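Local coordinates for Alr1585 protein (Nostoc sp., PDB 5C2I) that is a haem-containing DyP-type peroxidase that probably uses hydrogen peroxide to oxidise dyes and other organic substrates, at residues K22-L35 with I237-G251. The protein carries 1 engineered substitution. Residues are numbered along the deposited sequence; the frame is centred on the assembly and turned at random.
Sequences KYRNLLNDLQGNIL and ILVEDPNGNTKDSYG
Asp29, in the last turn of helix 24-29, accepts a hydrogen bond from Ser249, whose OG lies 2.5 Å from Asp29 OD2, nearly in line with the carboxylate C-O bond. Ser462 of helix 461-465 also binds this carboxylate oxygen. Ser249 OG in turn accepts from Thr246 N and OG1. Thr246 OG1 takes the Asp248 N-H as well, closing an ST turn. With alanine in place of Ser249, the Thr246 N-H and hydroxyl would probably lose their acceptor, and Asp29 OD2 would be left with Ser462 alone of these two serines.

Leu26 runs from the helix into the apolar layer. Its CB passes 4.2 Å from Asp248 O, and its CG stands 4.1 Å from Tyr250 CD1. With CG anti to the backbone N (chi1 178°), CD1 is carried to the tyrosine ring, 3.6 Å from Tyr250 CD1. Leu26 CD1 also meets Leu238 CD1, 3.9 Å away, with CD2 a little farther from the same atom. Leu30 meets Leu238 tip to tip, CD1 to CD2 at 3.7 Å. Ile34 CG2 rests on Ile237 CD1 at 3.6 Å, and Leu35 CD2 packs on Ile237 CG2.

Waters bridge the two segments. One donates to Leu26 O and Asp248 O and accepts from Tyr250 N; it lies in the plane of the Tyr250 ring, at its edge. Another links Lys22 O and Leu26 N to Asp248 OD2.

Strands 239-240 and 250-261 form an antiparallel beta hairpin. Helix 24-29 and its following loop pack against it, joining the N-terminal part of the chain to the C-terminal ferredoxin-like domain of the DyP peroxidase fold.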
loop_
_atom_site.group_PDB
_atom_site.type_symbol
_atom_site.label_atom_id
_atom_site.label_comp_id
_atom_site.label_asym_id
_atom_site.label_seq_id
_atom_site.Cartn_x
_atom_site.Cartn_y
_atom_site.Cartn_z
ATOM N N LYS A 22 42.474 -3.069 16.116
ATOM C CA LYS A 22 43.401 -3.915 15.378
ATOM C C LYS A 22 42.787 -4.623 14.164
ATOM O O LYS A 22 43.518 -5.218 13.376
ATOM C CB LYS A 22 44.076 -4.922 16.316
ATOM C CG LYS A 22 43.217 -5.936 17.014
ATOM C CD LYS A 22 44.012 -6.628 18.122
ATOM C CE LYS A 22 43.151 -7.706 18.778
ATOM N NZ LYS A 22 42.082 -7.167 19.673
ATOM N N TYR A 23 41.455 -4.589 14.034
ATOM C CA TYR A 23 40.754 -5.184 12.880
ATOM C C TYR A 23 40.558 -4.201 11.727
ATOM O O TYR A 23 39.977 -4.548 10.715
ATOM C CB TYR A 23 39.395 -5.746 13.331
ATOM C CG TYR A 23 39.539 -6.841 14.372
ATOM C CD1 TYR A 23 39.835 -8.140 14.009
ATOM C CD2 TYR A 23 39.437 -6.546 15.738
ATOM C CE1 TYR A 23 39.984 -9.153 14.972
ATOM C CE2 TYR A 23 39.594 -7.543 16.707
ATOM C CZ TYR A 23 39.878 -8.841 16.316
ATOM O OH TYR A 23 40.011 -9.838 17.251
ATOM N N ARG A 24 41.111 -2.987 11.842
ATOM C CA ARG A 24 40.910 -1.975 10.819
ATOM C C ARG A 24 41.354 -2.446 9.432
ATOM O O ARG A 24 40.623 -2.309 8.446
ATOM C CB ARG A 24 41.637 -0.674 11.183
ATOM C CG ARG A 24 41.387 0.472 10.223
ATOM C CD ARG A 24 42.159 1.721 10.677
ATOM N NE ARG A 24 41.512 2.301 11.841
ATOM C CZ ARG A 24 40.364 2.988 11.851
ATOM N NH1 ARG A 24 39.689 3.248 10.737
ATOM N NH2 ARG A 24 39.888 3.429 13.010
ATOM N N ASN A 25 42.570 -2.967 9.318
ATOM C CA ASN A 25 43.116 -3.309 7.990
ATOM C C ASN A 25 42.377 -4.514 7.415
ATOM O O ASN A 25 42.122 -4.616 6.203
ATOM C CB ASN A 25 44.630 -3.577 8.060
ATOM C CG ASN A 25 45.420 -2.299 8.298
ATOM O OD1 ASN A 25 44.926 -1.209 8.041
ATOM N ND2 ASN A 25 46.617 -2.426 8.816
ATOM N N LEU A 26 42.001 -5.410 8.298
ATOM C CA LEU A 26 41.244 -6.564 7.874
ATOM C C LEU A 26 39.962 -6.141 7.200
ATOM O O LEU A 26 39.648 -6.613 6.101
ATOM C CB LEU A 26 40.953 -7.447 9.066
ATOM C CG LEU A 26 40.095 -8.710 8.697
ATOM C CD1 LEU A 26 40.581 -9.883 9.521
ATOM C CD2 LEU A 26 38.681 -8.434 9.030
ATOM N N LEU A 27 39.220 -5.232 7.846
ATOM C CA LEU A 27 37.928 -4.818 7.309
ATOM C C LEU A 27 38.066 -4.067 5.962
ATOM O O LEU A 27 37.153 -4.058 5.153
ATOM C CB LEU A 27 37.176 -3.935 8.314
ATOM C CG LEU A 27 36.720 -4.613 9.609
ATOM C CD1 LEU A 27 36.030 -3.614 10.539
ATOM C CD2 LEU A 27 35.800 -5.794 9.326
ATOM N N ASN A 28 39.193 -3.394 5.756
ATOM C CA ASN A 28 39.436 -2.666 4.533
ATOM C C ASN A 28 39.681 -3.562 3.338
ATOM O O ASN A 28 39.331 -3.208 2.238
ATOM C CB ASN A 28 40.670 -1.755 4.695
ATOM C CG ASN A 28 40.737 -0.703 3.603
ATOM O OD1 ASN A 28 39.760 0.006 3.333
ATOM N ND2 ASN A 28 41.872 -0.655 2.892
ATOM N N ASP A 29 40.279 -4.725 3.555
ATOM C CA ASP A 29 40.661 -5.640 2.453
ATOM C C ASP A 29 39.777 -6.851 2.308
ATOM O O ASP A 29 39.940 -7.653 1.340
ATOM C CB ASP A 29 42.135 -6.093 2.598
ATOM C CG ASP A 29 42.775 -6.475 1.245
ATOM O OD1 ASP A 29 42.368 -5.879 0.228
ATOM O OD2 ASP A 29 43.742 -7.298 1.230
ATOM N N LEU A 30 38.846 -7.017 3.244
ATOM C CA LEU A 30 37.883 -8.149 3.211
ATOM C C LEU A 30 36.658 -7.694 2.458
ATOM O O LEU A 30 36.147 -6.577 2.699
ATOM C CB LEU A 30 37.470 -8.522 4.638
ATOM C CG LEU A 30 36.377 -9.584 4.818
ATOM C CD1 LEU A 30 36.912 -10.954 4.383
ATOM C CD2 LEU A 30 35.917 -9.645 6.253
ATOM N N GLN A 31 36.135 -8.538 1.598
ATOM C CA GLN A 31 34.867 -8.225 0.918
ATOM C C GLN A 31 33.687 -8.204 1.923
ATOM O O GLN A 31 33.691 -8.899 2.934
ATOM C CB GLN A 31 34.554 -9.252 -0.169
ATOM C CG GLN A 31 35.486 -9.176 -1.357
ATOM C CD GLN A 31 34.983 -9.985 -2.528
ATOM O OE1 GLN A 31 33.844 -9.801 -2.989
ATOM N NE2 GLN A 31 35.819 -10.868 -3.029
ATOM N N GLY A 32 32.686 -7.392 1.629
ATOM C CA GLY A 32 31.427 -7.374 2.357
ATOM C C GLY A 32 30.585 -8.626 2.154
ATOM O O GLY A 32 30.964 -9.539 1.404
ATOM N N ASN A 33 29.454 -8.678 2.873
ATOM C CA ASN A 33 28.477 -9.775 2.815
ATOM C C ASN A 33 28.937 -11.050 3.504
ATOM O O ASN A 33 28.188 -12.032 3.540
ATOM C CB ASN A 33 28.074 -10.077 1.354
ATOM C CG ASN A 33 26.762 -10.829 1.223
ATOM O OD1 ASN A 33 25.811 -10.617 1.981
ATOM N ND2 ASN A 33 26.696 -11.693 0.215
ATOM N N ILE A 34 30.111 -11.024 4.112
ATOM C CA ILE A 34 30.650 -12.200 4.759
ATOM C C ILE A 34 30.391 -12.115 6.282
ATOM O O ILE A 34 29.591 -12.866 6.792
ATOM C CB ILE A 34 32.136 -12.377 4.424
ATOM C CG1 ILE A 34 32.298 -12.618 2.895
ATOM C CG2 ILE A 34 32.730 -13.566 5.170
ATOM C CD1 ILE A 34 33.746 -12.466 2.378
ATOM N N LEU A 35 31.023 -11.147 6.963
ATOM C CA LEU A 35 30.792 -10.939 8.385
ATOM C C LEU A 35 29.391 -10.434 8.712
ATOM O O LEU A 35 28.879 -10.710 9.808
ATOM C CB LEU A 35 31.828 -10.002 8.980
ATOM C CG LEU A 35 33.272 -10.469 8.847
ATOM C CD1 LEU A 35 34.202 -9.458 9.490
ATOM C CD2 LEU A 35 33.489 -11.866 9.423
ATOM N N ILE A 237 34.979 -18.385 9.838
ATOM C CA ILE A 237 34.498 -17.874 8.568
ATOM C C ILE A 237 35.615 -17.321 7.648
ATOM O O ILE A 237 35.483 -17.412 6.421
ATOM C CB ILE A 237 33.379 -16.814 8.806
ATOM C CG1 ILE A 237 32.616 -16.483 7.544
ATOM C CG2 ILE A 237 33.922 -15.523 9.446
ATOM C CD1 ILE A 237 31.365 -15.647 7.768
ATOM N N LEU A 238 36.667 -16.735 8.224
ATOM C CA LEU A 238 37.758 -16.176 7.429
ATOM C C LEU A 238 38.947 -17.104 7.280
ATOM O O LEU A 238 39.258 -17.835 8.181
ATOM C CB LEU A 238 38.229 -14.848 8.042
ATOM C CG LEU A 238 37.151 -13.782 8.218
ATOM C CD1 LEU A 238 37.768 -12.473 8.636
ATOM C CD2 LEU A 238 36.321 -13.592 6.958
ATOM N N VAL A 239 39.638 -16.998 6.150
ATOM C CA VAL A 239 40.961 -17.580 5.983
ATOM C C VAL A 239 41.852 -16.548 5.315
ATOM O O VAL A 239 41.402 -15.706 4.500
ATOM C CB VAL A 239 41.082 -18.863 5.141
ATOM C CG1 VAL A 239 40.549 -20.081 5.901
ATOM C CG2 VAL A 239 40.401 -18.645 3.826
ATOM N N GLU A 240 43.116 -16.659 5.615
ATOM C CA GLU A 240 44.106 -15.816 4.948
ATOM C C GLU A 240 44.023 -16.033 3.448
ATOM O O GLU A 240 44.004 -17.166 2.976
ATOM C CB GLU A 240 45.513 -16.163 5.390
ATOM C CG GLU A 240 45.932 -15.497 6.653
ATOM C CD GLU A 240 47.378 -15.816 7.013
ATOM O OE1 GLU A 240 48.190 -16.155 6.131
ATOM O OE2 GLU A 240 47.673 -15.756 8.208
ATOM N N ASP A 241 43.983 -14.951 2.688
ATOM C CA ASP A 241 44.087 -15.091 1.248
ATOM C C ASP A 241 45.589 -15.325 0.938
ATOM O O ASP A 241 46.403 -14.429 1.112
ATOM C CB ASP A 241 43.575 -13.847 0.554
ATOM C CG ASP A 241 43.662 -13.934 -0.977
ATOM O OD1 ASP A 241 44.296 -14.881 -1.516
ATOM O OD2 ASP A 241 43.054 -13.051 -1.614
ATOM N N PRO A 242 45.953 -16.541 0.472
ATOM C CA PRO A 242 47.391 -16.788 0.198
ATOM C C PRO A 242 48.000 -15.818 -0.820
ATOM O O PRO A 242 49.205 -15.705 -0.863
ATOM C CB PRO A 242 47.440 -18.209 -0.365
ATOM C CG PRO A 242 46.060 -18.522 -0.790
ATOM C CD PRO A 242 45.095 -17.596 -0.079
ATOM N N ASN A 243 47.196 -15.095 -1.595
ATOM C CA ASN A 243 47.726 -14.114 -2.599
ATOM C C ASN A 243 47.308 -12.685 -2.288
ATOM O O ASN A 243 47.370 -11.797 -3.166
ATOM C CB ASN A 243 47.183 -14.490 -3.966
ATOM C CG ASN A 243 47.488 -15.933 -4.307
ATOM O OD1 ASN A 243 48.652 -16.346 -4.379
ATOM N ND2 ASN A 243 46.432 -16.725 -4.467
ATOM N N GLY A 244 46.874 -12.412 -1.055
ATOM C CA GLY A 244 46.586 -11.029 -0.668
ATOM C C GLY A 244 47.859 -10.206 -0.587
ATOM O O GLY A 244 48.929 -10.765 -0.524
ATOM N N ASN A 245 47.757 -8.877 -0.583
ATOM C CA ASN A 245 48.921 -7.982 -0.550
ATOM C C ASN A 245 49.030 -7.090 0.702
ATOM O O ASN A 245 49.757 -6.067 0.673
ATOM C CB ASN A 245 48.815 -7.080 -1.753
ATOM C CG ASN A 245 48.992 -7.865 -3.016
ATOM O OD1 ASN A 245 49.909 -8.721 -3.097
ATOM N ND2 ASN A 245 48.171 -7.584 -4.015
ATOM N N THR A 246 48.328 -7.433 1.786
ATOM C CA THR A 246 48.386 -6.622 3.028
ATOM C C THR A 246 48.749 -7.583 4.111
ATOM O O THR A 246 48.839 -8.810 3.871
ATOM C CB THR A 246 47.076 -5.879 3.405
ATOM O OG1 THR A 246 46.098 -6.787 3.940
ATOM C CG2 THR A 246 46.470 -5.140 2.193
ATOM N N LYS A 247 49.012 -7.039 5.303
ATOM C CA LYS A 247 49.355 -7.891 6.436
ATOM C C LYS A 247 48.092 -8.648 6.914
ATOM O O LYS A 247 48.191 -9.627 7.640
ATOM C CB LYS A 247 49.946 -7.080 7.596
ATOM C CG LYS A 247 51.233 -6.329 7.304
ATOM C CD LYS A 247 52.326 -7.266 6.894
ATOM C CE LYS A 247 53.630 -6.484 6.842
ATOM N NZ LYS A 247 54.506 -6.989 5.760
ATOM N N ASP A 248 46.924 -8.168 6.502
ATOM C CA ASP A 248 45.672 -8.652 7.001
ATOM C C ASP A 248 44.678 -8.866 5.869
ATOM O O ASP A 248 43.578 -8.367 5.922
ATOM C CB ASP A 248 45.165 -7.611 8.032
ATOM C CG ASP A 248 45.809 -7.770 9.386
ATOM O OD1 ASP A 248 46.188 -8.911 9.747
ATOM O OD2 ASP A 248 45.880 -6.783 10.117
ATOM N N SER A 249 45.073 -9.630 4.862
ATOM C CA SER A 249 44.222 -9.931 3.691
ATOM C C SER A 249 43.506 -11.258 3.835
ATOM O O SER A 249 44.151 -12.330 3.838
ATOM C CB SER A 249 45.093 -10.007 2.437
ATOM O OG SER A 249 45.638 -8.732 2.131
ATOM N N TYR A 250 42.176 -11.198 3.953
ATOM C CA TYR A 250 41.377 -12.384 4.229
ATOM C C TYR A 250 40.276 -12.556 3.225
ATOM O O TYR A 250 39.856 -11.578 2.561
ATOM C CB TYR A 250 40.759 -12.307 5.641
ATOM C CG TYR A 250 41.772 -12.537 6.715
ATOM C CD1 TYR A 250 42.632 -11.529 7.118
ATOM C CD2 TYR A 250 41.916 -13.801 7.297
ATOM C CE1 TYR A 250 43.613 -11.751 8.077
ATOM C CE2 TYR A 250 42.904 -14.019 8.246
ATOM C CZ TYR A 250 43.740 -13.005 8.633
ATOM O OH TYR A 250 44.721 -13.238 9.578
ATOM N N GLY A 251 39.810 -13.805 3.147
ATOM C CA GLY A 251 38.687 -14.192 2.326
ATOM C C GLY A 251 37.853 -15.249 3.059
ATOM O O GLY A 251 38.054 -15.499 4.265
HETATM O O HOH W 1 43.507 -5.934 10.659
HETATM O O HOH W 2 41.102 -8.604 4.881
HETATM O O HOH W 3 37.643 -10.997 0.980
#